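Local coordinates for DUF5638 domain-containing protein (Legionella pneumophila subsp. pneumophila, PDB 5L1A) that is of unknown function, this all-helical piece belonging to the DUF5638 family within a longer protein that probably carries a transmembrane helix, at residues A[12-23]-A[39-50]; A[82-90]-A[100-108]. All blocks are in the same frame, centred on the assembly; numbering follows the deposited sequence.

How the contacts relate
Both contacts pair antiparallel helices of one small, all-helical unit, yet they differ in chemistry. Contact 1 joins helices 8-25 and 33-51 close to the centre of the chain; leucines and a phenylalanine fill its interior, while a row of polar side chains, Asp19, Asn47, Asn23 and Lys43, runs along the partly exposed seam. Contact 2 joins the short helix 83-90 to helix 97-110, is mostly apolar and buried, and carries a long salt bridge at its exposed end. The centres of contact 1 and contact 2 lie about 17 Å apart. The two meet where Ile103 and Phe106 pack on Tyr46, Leu39 and Ile42. Helix 56-77 touches both pairs, and triiodobenzene ligands flank each.

Contact 1: A[12-23]-A[39-50]; sequences EKRLQNCDTQLN and LNQIKYFYNSAF. With I3C (5-amino-2,4,6-triiodobenzene-1,3-dicarboxylic acid), chain E.
The ring of Phe50 has Leu15 over one face, with Leu15 CD1 3.5 Å from Phe50 CD2. The carboxylate of Glu12 also reaches this ring, its OE1 3.5 Å from Phe50 CE2 and its plane turned 63° from the ring plane. Glu12 gets there because its chain bends at chi2, bringing the end back toward helix 33-51. Two smaller flat groups meet next along the seam. The carboxylate of Asp19 and the amide of Asn47 face each other across it with their planes 32° apart, and Asn47 ND2 donates to the syn lone pair of Asp19 OD2 at 2.9 Å; a second, weak bond runs from the same nitrogen to OD1. In the amide plane of Asn47, ND2 also donates to the backbone Lys43 O (2.9 Å), a bond within the helix that fixes the rotation of the amide and presents it to the aspartate. Tyr66 of helix 56-77 is hydrogen-bonded to Asp19 OD1, so both carboxylate oxygens are engaged. Lys43 lays its methylenes beside Asp19, then turns at chi3 to carry NZ to Asn23 OD1, 3.0 Å away. Lys43 NZ stays 4.9 Å from Asp19 OD1, so any attraction there is probably long-range and not a salt bridge. Beyond this polar row, toward the Asn23 end, Leu22 and Leu39 lie alongside, pointing opposite ways, with Leu22 CD1 3.7 Å from Leu39 CD1 and also against Lys43 CG. Away from the polar row, Tyr46 stacks with Tyr66, while Leu39 and Tyr46 reach helix 97-110. The segment axes approach to 11.0 Å and run antiparallel at 176°, a wide, nearly straight alignment of consecutive helices forming an antiparallel helical hairpin, with helix 56-77 packed against it in this all-helical unit.

Contact 2: A[82-90]-A[100-108]; sequences NADKAFETI and DVIIANFFK. With I3C (5-amino-2,4,6-triiodobenzene-1,3-dicarboxylic acid), chain D; I3C (5-amino-2,4,6-triiodobenzene-1,3-dicarboxylic acid), chain F; I3C (5-amino-2,4,6-triiodobenzene-1,3-dicarboxylic acid), chain B.
Phe87 and Phe107 each turn one ring face to an alanine of the opposite helix, and this exchange organises the contact. Ala86 CB sits over the centre of the Phe107 ring, 3.7 Å from its centroid and 13° off the normal. In return Ala104 CB lies over a face of Phe87, also 3.7 Å from the centroid but nearer the ring's border than its middle. Both are CH-pi contacts. Phe107 acts as a knob in a hole made by Ala83, Ala86, Phe87 and Ile90, with Ile90 CG1 at the ring edge. Phe87 swings CG anti to its own nitrogen (chi1 -178°), which sends the ring along helix 97-110 toward its earlier turn. There the carboxylate of Asp100 stands at 80° to the ring plane, and Asp100 CB lies at the ring edge. A carboxylate oxygen, O9, of a bound triiodobenzene ligand also lies at the ring edge, and its iodine I3 is 3.5 Å from Phe87 CZ; Val101 completes the protein lining with Phe87, Asp100 and Ala104. Farther in, Ile90 CD1 meets Ile103 CG2 at 3.6 Å, their side chains crossing at a slant, and Leu72 of helix 56-77 packs on both Ile90 and Phe107. At the opposite end Ala83 presses its methyl against the backbone of Phe107 and Lys108. The lysine doubles back through chi3 and chi4 to bring NZ to a long salt bridge with Asp84 OD1, 3.5 Å. Asn82 caps this end of helix 83-90, its OD1 accepting from Lys85 N at 2.9 Å. The small alanines are consistent with axes only 8.8 Å apart at their closest. Cohesion between these helices therefore rests chiefly on methyl-to-ring and aliphatic packing, with the exposed Asp84-Lys108 pair probably adding a modest electrostatic contribution.

Contact 1: A[12-23]-A[39-50]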
loop_
_atom_site.group_PDB
_atom_site.type_symbol
_atom_site.label_atom_id
_atom_site.label_comp_id
_atom_site.label_asym_id
_atom_site.label_seq_id
_atom_site.Cartn_x
_atom_site.Cartn_y
_atom_site.Cartn_z
ATOM N N GLU A 12 11.761 4.696 6.275
ATOM C CA GLU A 12 10.873 5.766 5.836
ATOM C C GLU A 12 11.135 6.157 4.386
ATOM O O GLU A 12 10.193 6.469 3.650
ATOM C CB GLU A 12 11.028 6.976 6.753
ATOM C CG GLU A 12 10.165 8.171 6.376
ATOM C CD GLU A 12 8.685 7.912 6.576
ATOM O OE1 GLU A 12 8.335 7.132 7.488
ATOM O OE2 GLU A 12 7.874 8.486 5.822
ATOM N N LYS A 13 12.399 6.134 3.956
ATOM C CA LYS A 13 12.720 6.475 2.574
ATOM C C LYS A 13 12.040 5.531 1.591
ATOM O O LYS A 13 11.729 5.929 0.464
ATOM C CB LYS A 13 14.237 6.466 2.369
ATOM C CG LYS A 13 14.979 7.551 3.145
ATOM C CD LYS A 13 16.474 7.532 2.845
ATOM C CE LYS A 13 17.190 8.731 3.461
ATOM N NZ LYS A 13 17.169 8.713 4.953
ATOM N N ARG A 14 11.795 4.284 1.996
ATOM C CA ARG A 14 11.083 3.360 1.121
ATOM C C ARG A 14 9.575 3.553 1.191
ATOM O O ARG A 14 8.875 3.250 0.220
ATOM C CB ARG A 14 11.451 1.919 1.464
ATOM C CG ARG A 14 12.852 1.535 1.023
ATOM C CD ARG A 14 12.968 0.037 0.834
ATOM N NE ARG A 14 13.298 -0.651 2.074
ATOM C CZ ARG A 14 13.003 -1.921 2.324
ATOM N NH1 ARG A 14 12.351 -2.646 1.427
ATOM N NH2 ARG A 14 13.352 -2.461 3.478
ATOM N N LEU A 15 9.060 4.043 2.322
ATOM C CA LEU A 15 7.653 4.433 2.380
ATOM C C LEU A 15 7.347 5.521 1.362
ATOM O O LEU A 15 6.301 5.490 0.702
ATOM C CB LEU A 15 7.290 4.919 3.782
ATOM C CG LEU A 15 6.618 3.986 4.788
ATOM C CD1 LEU A 15 6.048 4.816 5.921
ATOM C CD2 LEU A 15 5.526 3.159 4.141
ATOM N N GLN A 16 8.251 6.497 1.225
ATOM C CA GLN A 16 8.008 7.633 0.344
ATOM C C GLN A 16 8.118 7.247 -1.125
ATOM O O GLN A 16 7.421 7.824 -1.967
ATOM C CB GLN A 16 8.978 8.767 0.678
ATOM C CG GLN A 16 8.934 9.192 2.139
ATOM C CD GLN A 16 9.964 10.251 2.475
ATOM O OE1 GLN A 16 10.377 10.385 3.627
ATOM N NE2 GLN A 16 10.381 11.016 1.471
ATOM N N ASN A 17 8.987 6.289 -1.456
ATOM C CA ASN A 17 9.031 5.790 -2.827
ATOM C C ASN A 17 7.700 5.166 -3.224
ATOM O O ASN A 17 7.216 5.377 -4.342
ATOM C CB ASN A 17 10.162 4.776 -2.989
ATOM C CG ASN A 17 11.529 5.425 -3.021
ATOM O OD1 ASN A 17 11.646 6.639 -3.189
ATOM N ND2 ASN A 17 12.576 4.616 -2.869
ATOM N N CYS A 18 7.092 4.400 -2.316
ATOM C CA CYS A 18 5.779 3.825 -2.585
ATOM C C CYS A 18 4.732 4.913 -2.788
ATOM O O CYS A 18 3.923 4.838 -3.721
ATOM C CB CYS A 18 5.371 2.897 -1.443
ATOM S SG CYS A 18 6.439 1.457 -1.201
ATOM N N ASP A 19 4.733 5.937 -1.927
ATOM C CA ASP A 19 3.779 7.035 -2.075
ATOM C C ASP A 19 4.003 7.790 -3.381
ATOM O O ASP A 19 3.043 8.203 -4.041
ATOM C CB ASP A 19 3.883 7.995 -0.888
ATOM C CG ASP A 19 3.364 7.392 0.406
ATOM O OD1 ASP A 19 2.570 6.431 0.352
ATOM O OD2 ASP A 19 3.747 7.890 1.485
ATOM N N THR A 20 5.267 7.996 -3.757
ATOM C CA THR A 20 5.573 8.669 -5.015
ATOM C C THR A 20 5.199 7.799 -6.205
ATOM O O THR A 20 4.678 8.301 -7.209
ATOM C CB THR A 20 7.059 9.027 -5.067
ATOM O OG1 THR A 20 7.389 9.841 -3.937
ATOM C CG2 THR A 20 7.398 9.776 -6.350
ATOM N N GLN A 21 5.469 6.495 -6.116
ATOM C CA GLN A 21 5.121 5.589 -7.203
ATOM C C GLN A 21 3.615 5.540 -7.434
ATOM O O GLN A 21 3.171 5.418 -8.581
ATOM C CB GLN A 21 5.660 4.191 -6.910
ATOM C CG GLN A 21 5.451 3.205 -8.037
ATOM C CD GLN A 21 6.165 3.621 -9.301
ATOM O OE1 GLN A 21 7.381 3.487 -9.410
ATOM N NE2 GLN A 21 5.412 4.142 -10.263
ATOM N N LEU A 22 2.821 5.640 -6.367
ATOM C CA LEU A 22 1.373 5.678 -6.531
ATOM C C LEU A 22 0.941 6.937 -7.270
ATOM O O LEU A 22 0.102 6.871 -8.175
ATOM C CB LEU A 22 0.682 5.588 -5.171
ATOM C CG LEU A 22 0.126 4.224 -4.760
ATOM C CD1 LEU A 22 -0.595 4.317 -3.425
ATOM C CD2 LEU A 22 -0.794 3.651 -5.834
ATOM N N ASN A 23 1.504 8.091 -6.900
ATOM C CA ASN A 23 1.163 9.332 -7.591
ATOM C C ASN A 23 1.521 9.254 -9.069
ATOM O O ASN A 23 0.741 9.685 -9.926
ATOM C CB ASN A 23 1.868 10.522 -6.938
ATOM C CG ASN A 23 1.441 10.742 -5.502
ATOM O OD1 ASN A 23 0.451 10.175 -5.040
ATOM N ND2 ASN A 23 2.185 11.577 -4.787
ATOM N N LEU A 39 -7.496 6.691 -3.059
ATOM C CA LEU A 39 -6.040 6.728 -3.120
ATOM C C LEU A 39 -5.447 7.232 -1.809
ATOM O O LEU A 39 -4.492 6.647 -1.284
ATOM C CB LEU A 39 -5.590 7.605 -4.289
ATOM C CG LEU A 39 -4.083 7.828 -4.420
ATOM C CD1 LEU A 39 -3.371 6.509 -4.667
ATOM C CD2 LEU A 39 -3.784 8.819 -5.528
ATOM N N ASN A 40 -6.004 8.319 -1.264
ATOM C CA ASN A 40 -5.521 8.843 0.008
ATOM C C ASN A 40 -5.788 7.877 1.152
ATOM O O ASN A 40 -5.008 7.823 2.108
ATOM C CB ASN A 40 -6.168 10.195 0.308
ATOM C CG ASN A 40 -5.548 11.324 -0.484
ATOM O OD1 ASN A 40 -4.545 11.904 -0.073
ATOM N ND2 ASN A 40 -6.147 11.646 -1.624
ATOM N N GLN A 41 -6.885 7.123 1.081
ATOM C CA GLN A 41 -7.166 6.124 2.105
ATOM C C GLN A 41 -6.106 5.028 2.103
ATOM O O GLN A 41 -5.654 4.587 3.167
ATOM C CB GLN A 41 -8.562 5.541 1.879
ATOM C CG GLN A 41 -9.053 4.564 2.934
ATOM C CD GLN A 41 -10.482 4.109 2.672
ATOM O OE1 GLN A 41 -10.838 3.750 1.547
ATOM N NE2 GLN A 41 -11.309 4.133 3.708
ATOM N N ILE A 42 -5.690 4.589 0.915
ATOM C CA ILE A 42 -4.658 3.564 0.810
ATOM C C ILE A 42 -3.348 4.061 1.406
ATOM O O ILE A 42 -2.699 3.359 2.192
ATOM C CB ILE A 42 -4.478 3.135 -0.659
ATOM C CG1 ILE A 42 -5.601 2.186 -1.080
ATOM C CG2 ILE A 42 -3.121 2.489 -0.860
ATOM C CD1 ILE A 42 -5.641 0.896 -0.281
ATOM N N LYS A 43 -2.936 5.276 1.040
ATOM C CA LYS A 43 -1.663 5.784 1.538
ATOM C C LYS A 43 -1.715 6.041 3.035
ATOM O O LYS A 43 -0.722 5.819 3.735
ATOM C CB LYS A 43 -1.268 7.050 0.778
ATOM C CG LYS A 43 -1.159 6.820 -0.718
ATOM C CD LYS A 43 -0.156 7.750 -1.368
ATOM C CE LYS A 43 -0.627 9.181 -1.347
ATOM N NZ LYS A 43 0.366 10.064 -2.014
ATOM N N TYR A 44 -2.860 6.492 3.542
ATOM C CA TYR A 44 -3.022 6.632 4.982
ATOM C C TYR A 44 -2.925 5.284 5.688
ATOM O O TYR A 44 -2.358 5.201 6.783
ATOM C CB TYR A 44 -4.355 7.312 5.285
ATOM C CG TYR A 44 -4.705 7.389 6.750
ATOM C CD1 TYR A 44 -4.199 8.404 7.555
ATOM C CD2 TYR A 44 -5.551 6.452 7.328
ATOM C CE1 TYR A 44 -4.523 8.476 8.897
ATOM C CE2 TYR A 44 -5.878 6.516 8.662
ATOM C CZ TYR A 44 -5.362 7.528 9.444
ATOM O OH TYR A 44 -5.696 7.589 10.777
ATOM N N PHE A 45 -3.449 4.220 5.071
ATOM C CA PHE A 45 -3.425 2.899 5.698
ATOM C C PHE A 45 -1.997 2.408 5.926
ATOM O O PHE A 45 -1.665 1.921 7.012
ATOM C CB PHE A 45 -4.207 1.900 4.842
ATOM C CG PHE A 45 -4.049 0.471 5.279
ATOM C CD1 PHE A 45 -4.791 -0.031 6.329
ATOM C CD2 PHE A 45 -3.158 -0.373 4.633
ATOM C CE1 PHE A 45 -4.646 -1.344 6.732
ATOM C CE2 PHE A 45 -3.010 -1.690 5.035
ATOM C CZ PHE A 45 -3.755 -2.173 6.084
ATOM N N TYR A 46 -1.140 2.516 4.913
ATOM C CA TYR A 46 0.203 1.963 5.046
ATOM C C TYR A 46 1.113 2.876 5.856
ATOM O O TYR A 46 1.905 2.397 6.674
ATOM C CB TYR A 46 0.803 1.691 3.668
ATOM C CG TYR A 46 0.157 0.528 2.964
ATOM C CD1 TYR A 46 0.436 -0.777 3.343
ATOM C CD2 TYR A 46 -0.736 0.732 1.924
ATOM C CE1 TYR A 46 -0.157 -1.850 2.701
ATOM C CE2 TYR A 46 -1.333 -0.332 1.272
ATOM C CZ TYR A 46 -1.040 -1.621 1.664
ATOM O OH TYR A 46 -1.636 -2.683 1.021
ATOM N N ASN A 47 1.013 4.189 5.645
ATOM C CA ASN A 47 1.816 5.123 6.427
ATOM C C ASN A 47 1.458 5.066 7.908
ATOM O O ASN A 47 2.351 5.040 8.762
ATOM C CB ASN A 47 1.656 6.539 5.876
ATOM C CG ASN A 47 2.565 6.805 4.686
ATOM O OD1 ASN A 47 3.719 7.197 4.854
ATOM N ND2 ASN A 47 2.051 6.589 3.480
ATOM N N SER A 48 0.161 5.036 8.236
ATOM C CA SER A 48 -0.233 4.940 9.640
ATOM C C SER A 48 0.198 3.618 10.252
ATOM O O SER A 48 0.543 3.571 11.436
ATOM C CB SER A 48 -1.745 5.106 9.797
ATOM O OG SER A 48 -2.186 6.361 9.313
ATOM N N ALA A 49 0.175 2.536 9.470
ATOM C CA ALA A 49 0.580 1.242 10.008
ATOM C C ALA A 49 2.070 1.215 10.319
ATOM O O ALA A 49 2.491 0.585 11.293
ATOM C CB ALA A 49 0.214 0.123 9.033
ATOM N N PHE A 50 2.882 1.898 9.506
ATOM C CA PHE A 50 4.316 1.947 9.779
ATOM C C PHE A 50 4.617 2.806 11.001
ATOM O O PHE A 50 5.485 2.460 11.810
ATOM C CB PHE A 50 5.075 2.470 8.559
ATOM C CG PHE A 50 6.538 2.717 8.816
ATOM C CD1 PHE A 50 7.456 1.686 8.714
ATOM C CD2 PHE A 50 6.994 3.981 9.164
ATOM C CE1 PHE A 50 8.796 1.906 8.952
ATOM C CE2 PHE A 50 8.332 4.206 9.402
ATOM C CZ PHE A 50 9.236 3.167 9.295
HETATM I I3 I3C E . 1.831 -5.996 7.798
HETATM I I2 I3C E . -2.571 -2.068 9.944
HETATM I I1 I3C E . -1.868 -7.646 12.414
HETATM O O8 I3C E . 1.454 -8.016 10.965
HETATM O O9 I3C E . 0.111 -8.785 9.423
HETATM C C10 I3C E . -3.101 -4.583 11.892
HETATM N N13 I3C E . -0.053 -3.257 8.113
HETATM C C1 I3C E . -0.171 -6.523 10.088
HETATM C C6 I3C E . 0.256 -5.511 9.087
HETATM C C5 I3C E . -0.435 -4.188 9.022
HETATM C C4 I3C E . -1.550 -3.893 9.964
HETATM C C3 I3C E . -1.970 -4.904 10.960
HETATM C C2 I3C E . -1.282 -6.216 11.017
HETATM C C7 I3C E . 0.511 -7.859 10.162
HETATM O O11 I3C E . -4.271 -4.782 11.497
HETATM O O12 I3C E . -2.853 -4.123 13.026
HETATM O O HOH W 1 4.567 8.667 6.813
#

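Contact 2: A[82-90]-A[100-108]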
loop_
_atom_site.group_PDB
_atom_site.type_symbol
_atom_site.label_atom_id
_atom_site.label_comp_id
_atom_site.label_asym_id
_atom_site.label_seq_id
_atom_site.Cartn_x
_atom_site.Cartn_y
_atom_site.Cartn_z
ATOM N N ASN A 82 -5.989 -9.336 -13.600
ATOM C CA ASN A 82 -7.228 -8.684 -13.212
ATOM C C ASN A 82 -7.255 -8.477 -11.700
ATOM O O ASN A 82 -6.396 -8.968 -10.965
ATOM C CB ASN A 82 -8.449 -9.479 -13.695
ATOM C CG ASN A 82 -8.508 -10.896 -13.136
ATOM O OD1 ASN A 82 -7.985 -11.190 -12.062
ATOM N ND2 ASN A 82 -9.167 -11.783 -13.871
ATOM N N ALA A 83 -8.265 -7.739 -11.237
ATOM C CA ALA A 83 -8.336 -7.380 -9.824
ATOM C C ALA A 83 -8.493 -8.602 -8.927
ATOM O O ALA A 83 -8.040 -8.583 -7.777
ATOM C CB ALA A 83 -9.482 -6.401 -9.591
ATOM N N ASP A 84 -9.128 -9.667 -9.420
ATOM C CA ASP A 84 -9.285 -10.864 -8.597
ATOM C C ASP A 84 -7.947 -11.548 -8.349
ATOM O O ASP A 84 -7.666 -11.974 -7.223
ATOM C CB ASP A 84 -10.270 -11.830 -9.248
ATOM C CG ASP A 84 -11.698 -11.345 -9.155
ATOM O OD1 ASP A 84 -11.944 -10.392 -8.387
ATOM O OD2 ASP A 84 -12.573 -11.919 -9.841
ATOM N N LYS A 85 -7.117 -11.671 -9.387
ATOM C CA LYS A 85 -5.777 -12.219 -9.198
ATOM C C LYS A 85 -5.000 -11.418 -8.161
ATOM O O LYS A 85 -4.340 -11.991 -7.289
ATOM C CB LYS A 85 -5.021 -12.238 -10.528
ATOM C CG LYS A 85 -5.525 -13.249 -11.541
ATOM C CD LYS A 85 -4.934 -14.622 -11.296
ATOM C CE LYS A 85 -5.302 -15.593 -12.408
ATOM N NZ LYS A 85 -4.793 -16.966 -12.121
ATOM N N ALA A 86 -5.085 -10.089 -8.234
ATOM C CA ALA A 86 -4.337 -9.239 -7.314
ATOM C C ALA A 86 -4.814 -9.411 -5.879
ATOM O O ALA A 86 -3.996 -9.517 -4.958
ATOM C CB ALA A 86 -4.457 -7.778 -7.739
ATOM N N PHE A 87 -6.132 -9.423 -5.666
ATOM C CA PHE A 87 -6.655 -9.555 -4.312
ATOM C C PHE A 87 -6.368 -10.932 -3.729
ATOM O O PHE A 87 -6.098 -11.044 -2.530
ATOM C CB PHE A 87 -8.158 -9.271 -4.290
ATOM C CG PHE A 87 -8.762 -9.335 -2.916
ATOM C CD1 PHE A 87 -8.331 -8.476 -1.912
ATOM C CD2 PHE A 87 -9.757 -10.255 -2.623
ATOM C CE1 PHE A 87 -8.881 -8.531 -0.646
ATOM C CE2 PHE A 87 -10.312 -10.317 -1.357
ATOM C CZ PHE A 87 -9.872 -9.456 -0.368
ATOM N N GLU A 88 -6.425 -11.982 -4.553
ATOM C CA GLU A 88 -6.052 -13.318 -4.095
ATOM C C GLU A 88 -4.637 -13.351 -3.534
ATOM O O GLU A 88 -4.344 -14.140 -2.628
ATOM C CB GLU A 88 -6.155 -14.319 -5.245
ATOM C CG GLU A 88 -7.523 -14.920 -5.484
ATOM C CD GLU A 88 -7.475 -15.986 -6.561
ATOM O OE1 GLU A 88 -6.463 -16.033 -7.293
ATOM O OE2 GLU A 88 -8.434 -16.780 -6.671
ATOM N N THR A 89 -3.747 -12.508 -4.063
ATOM C CA THR A 89 -2.339 -12.565 -3.688
ATOM C C THR A 89 -2.112 -12.167 -2.235
ATOM O O THR A 89 -1.162 -12.650 -1.609
ATOM C CB THR A 89 -1.516 -11.662 -4.609
ATOM O OG1 THR A 89 -1.846 -11.941 -5.973
ATOM C CG2 THR A 89 -0.037 -11.907 -4.405
ATOM N N ILE A 90 -2.958 -11.298 -1.677
ATOM C CA ILE A 90 -2.696 -10.712 -0.367
ATOM C C ILE A 90 -3.837 -10.906 0.619
ATOM O O ILE A 90 -3.727 -10.456 1.761
ATOM C CB ILE A 90 -2.340 -9.214 -0.484
ATOM C CG1 ILE A 90 -3.322 -8.475 -1.398
ATOM C CG2 ILE A 90 -0.918 -9.047 -1.005
ATOM C CD1 ILE A 90 -4.606 -8.037 -0.723
ATOM N N ASP A 100 -9.012 -5.530 3.833
ATOM C CA ASP A 100 -9.439 -6.331 2.688
ATOM C C ASP A 100 -10.371 -5.542 1.779
ATOM O O ASP A 100 -10.245 -5.594 0.549
ATOM C CB ASP A 100 -10.128 -7.611 3.169
ATOM C CG ASP A 100 -9.163 -8.766 3.347
ATOM O OD1 ASP A 100 -7.940 -8.540 3.273
ATOM O OD2 ASP A 100 -9.623 -9.906 3.561
ATOM N N VAL A 101 -11.307 -4.795 2.370
ATOM C CA VAL A 101 -12.317 -4.087 1.592
ATOM C C VAL A 101 -11.683 -2.973 0.769
ATOM O O VAL A 101 -11.938 -2.850 -0.434
ATOM C CB VAL A 101 -13.419 -3.543 2.520
ATOM C CG1 VAL A 101 -14.369 -2.650 1.747
ATOM C CG2 VAL A 101 -14.171 -4.690 3.174
ATOM N N ILE A 102 -10.845 -2.147 1.400
ATOM C CA ILE A 102 -10.277 -1.007 0.687
ATOM C C ILE A 102 -9.246 -1.460 -0.338
ATOM O O ILE A 102 -9.100 -0.834 -1.394
ATOM C CB ILE A 102 -9.684 0.013 1.679
ATOM C CG1 ILE A 102 -8.525 -0.598 2.468
ATOM C CG2 ILE A 102 -10.759 0.516 2.633
ATOM C CD1 ILE A 102 -7.909 0.346 3.475
ATOM N N ILE A 103 -8.527 -2.549 -0.066
ATOM C CA ILE A 103 -7.506 -3.008 -1.002
ATOM C C ILE A 103 -8.141 -3.699 -2.200
ATOM O O ILE A 103 -7.704 -3.513 -3.342
ATOM C CB ILE A 103 -6.497 -3.923 -0.284
ATOM C CG1 ILE A 103 -5.642 -3.113 0.692
ATOM C CG2 ILE A 103 -5.613 -4.633 -1.291
ATOM C CD1 ILE A 103 -4.746 -3.964 1.570
ATOM N N ALA A 104 -9.179 -4.505 -1.969
ATOM C CA ALA A 104 -9.878 -5.135 -3.084
ATOM C C ALA A 104 -10.586 -4.099 -3.946
ATOM O O ALA A 104 -10.569 -4.192 -5.178
ATOM C CB ALA A 104 -10.875 -6.170 -2.568
ATOM N N ASN A 105 -11.214 -3.104 -3.316
ATOM C CA ASN A 105 -11.870 -2.047 -4.079
ATOM C C ASN A 105 -10.864 -1.258 -4.908
ATOM O O ASN A 105 -11.147 -0.894 -6.055
ATOM C CB ASN A 105 -12.641 -1.118 -3.138
ATOM C CG ASN A 105 -13.221 0.089 -3.857
ATOM O OD1 ASN A 105 -12.577 1.135 -3.958
ATOM N ND2 ASN A 105 -14.446 -0.048 -4.353
ATOM N N PHE A 106 -9.677 -0.993 -4.354
ATOM C CA PHE A 106 -8.692 -0.224 -5.107
ATOM C C PHE A 106 -8.166 -1.004 -6.308
ATOM O O PHE A 106 -7.882 -0.408 -7.353
ATOM C CB PHE A 106 -7.538 0.207 -4.200
ATOM C CG PHE A 106 -6.639 1.252 -4.815
ATOM C CD1 PHE A 106 -7.004 2.592 -4.807
ATOM C CD2 PHE A 106 -5.432 0.895 -5.397
ATOM C CE1 PHE A 106 -6.183 3.555 -5.371
ATOM C CE2 PHE A 106 -4.602 1.851 -5.965
ATOM C CZ PHE A 106 -4.979 3.184 -5.952
ATOM N N PHE A 107 -8.049 -2.329 -6.192
ATOM C CA PHE A 107 -7.639 -3.130 -7.342
ATOM C C PHE A 107 -8.673 -3.075 -8.457
ATOM O O PHE A 107 -8.322 -2.903 -9.631
ATOM C CB PHE A 107 -7.391 -4.577 -6.921
ATOM C CG PHE A 107 -6.117 -4.769 -6.171
ATOM C CD1 PHE A 107 -5.025 -3.964 -6.438
ATOM C CD2 PHE A 107 -6.008 -5.743 -5.197
ATOM C CE1 PHE A 107 -3.840 -4.129 -5.749
ATOM C CE2 PHE A 107 -4.825 -5.917 -4.502
ATOM C CZ PHE A 107 -3.738 -5.109 -4.778
ATOM N N LYS A 108 -9.953 -3.219 -8.111
ATOM C CA LYS A 108 -11.000 -3.159 -9.122
ATOM C C LYS A 108 -11.101 -1.782 -9.764
ATOM O O LYS A 108 -11.535 -1.678 -10.916
ATOM C CB LYS A 108 -12.339 -3.558 -8.507
ATOM C CG LYS A 108 -12.300 -4.898 -7.786
ATOM C CD LYS A 108 -13.690 -5.457 -7.552
ATOM C CE LYS A 108 -14.249 -6.087 -8.818
ATOM N NZ LYS A 108 -13.482 -7.304 -9.215
HETATM I I3 I3C D . -12.868 -7.806 0.109
HETATM I I2 I3C D . -18.746 -6.917 1.677
HETATM I I1 I3C D . -15.504 -11.675 4.055
HETATM O O8 I3C D . -12.417 -10.085 3.114
HETATM O O9 I3C D . -12.912 -11.191 1.288
HETATM C C10 I3C D . -18.124 -9.653 3.522
HETATM N N13 I3C D . -15.854 -6.518 0.267
HETATM C C1 I3C D . -14.465 -9.569 2.057
HETATM C C6 I3C D . -14.548 -8.380 1.186
HETATM C C5 I3C D . -15.802 -7.606 1.074
HETATM C C4 I3C D . -16.989 -8.030 1.850
HETATM C C3 I3C D . -16.922 -9.228 2.730
HETATM C C2 I3C D . -15.650 -9.991 2.832
HETATM C C7 I3C D . -13.182 -10.333 2.157
HETATM O O11 I3C D . -18.644 -10.764 3.292
HETATM O O12 I3C D . -18.579 -8.876 4.386
HETATM I I3 I3C F . -12.233 -8.838 -17.787
HETATM I I2 I3C F . -6.035 -8.421 -17.556
HETATM I I1 I3C F . -8.702 -13.853 -16.724
HETATM O O8 I3C F . -12.002 -12.260 -16.063
HETATM O O9 I3C F . -12.006 -12.473 -18.237
HETATM C C10 I3C F . -6.350 -11.616 -17.003
HETATM N N13 I3C F . -9.213 -7.567 -17.865
HETATM C C1 I3C F . -10.258 -11.189 -17.272
HETATM C C6 I3C F . -10.359 -9.728 -17.537
HETATM C C5 I3C F . -9.127 -8.897 -17.624
HETATM C C4 I3C F . -7.796 -9.533 -17.446
HETATM C C3 I3C F . -7.696 -10.984 -17.181
HETATM C C2 I3C F . -8.919 -11.813 -17.096
HETATM C C7 I3C F . -11.500 -12.029 -17.185
HETATM O O11 I3C F . -5.683 -11.910 -18.017
HETATM O O12 I3C F . -5.932 -11.827 -15.843
HETATM I I3 I3C B . 4.971 -14.096 4.227
HETATM I I2 I3C B . 1.880 -11.375 -0.329
HETATM I I1 I3C B . 1.941 -8.829 5.254
HETATM O O8 I3C B . 4.899 -10.955 6.198
HETATM O O9 I3C B . 3.070 -12.035 6.738
HETATM C C10 I3C B . 1.220 -9.204 2.075
HETATM N N13 I3C B . 3.712 -13.511 1.268
HETATM C C1 I3C B . 3.373 -11.461 4.464
HETATM C C6 I3C B . 3.777 -12.541 3.535
HETATM C C5 I3C B . 3.343 -12.526 2.122
HETATM C C4 I3C B . 2.497 -11.413 1.651
HETATM C C3 I3C B . 2.083 -10.327 2.563
HETATM C C2 I3C B . 2.525 -10.358 3.969
HETATM C C7 I3C B . 3.811 -11.486 5.894
HETATM O O11 I3C B . 1.765 -8.231 1.515
HETATM O O12 I3C B . -0.019 -9.278 2.242
#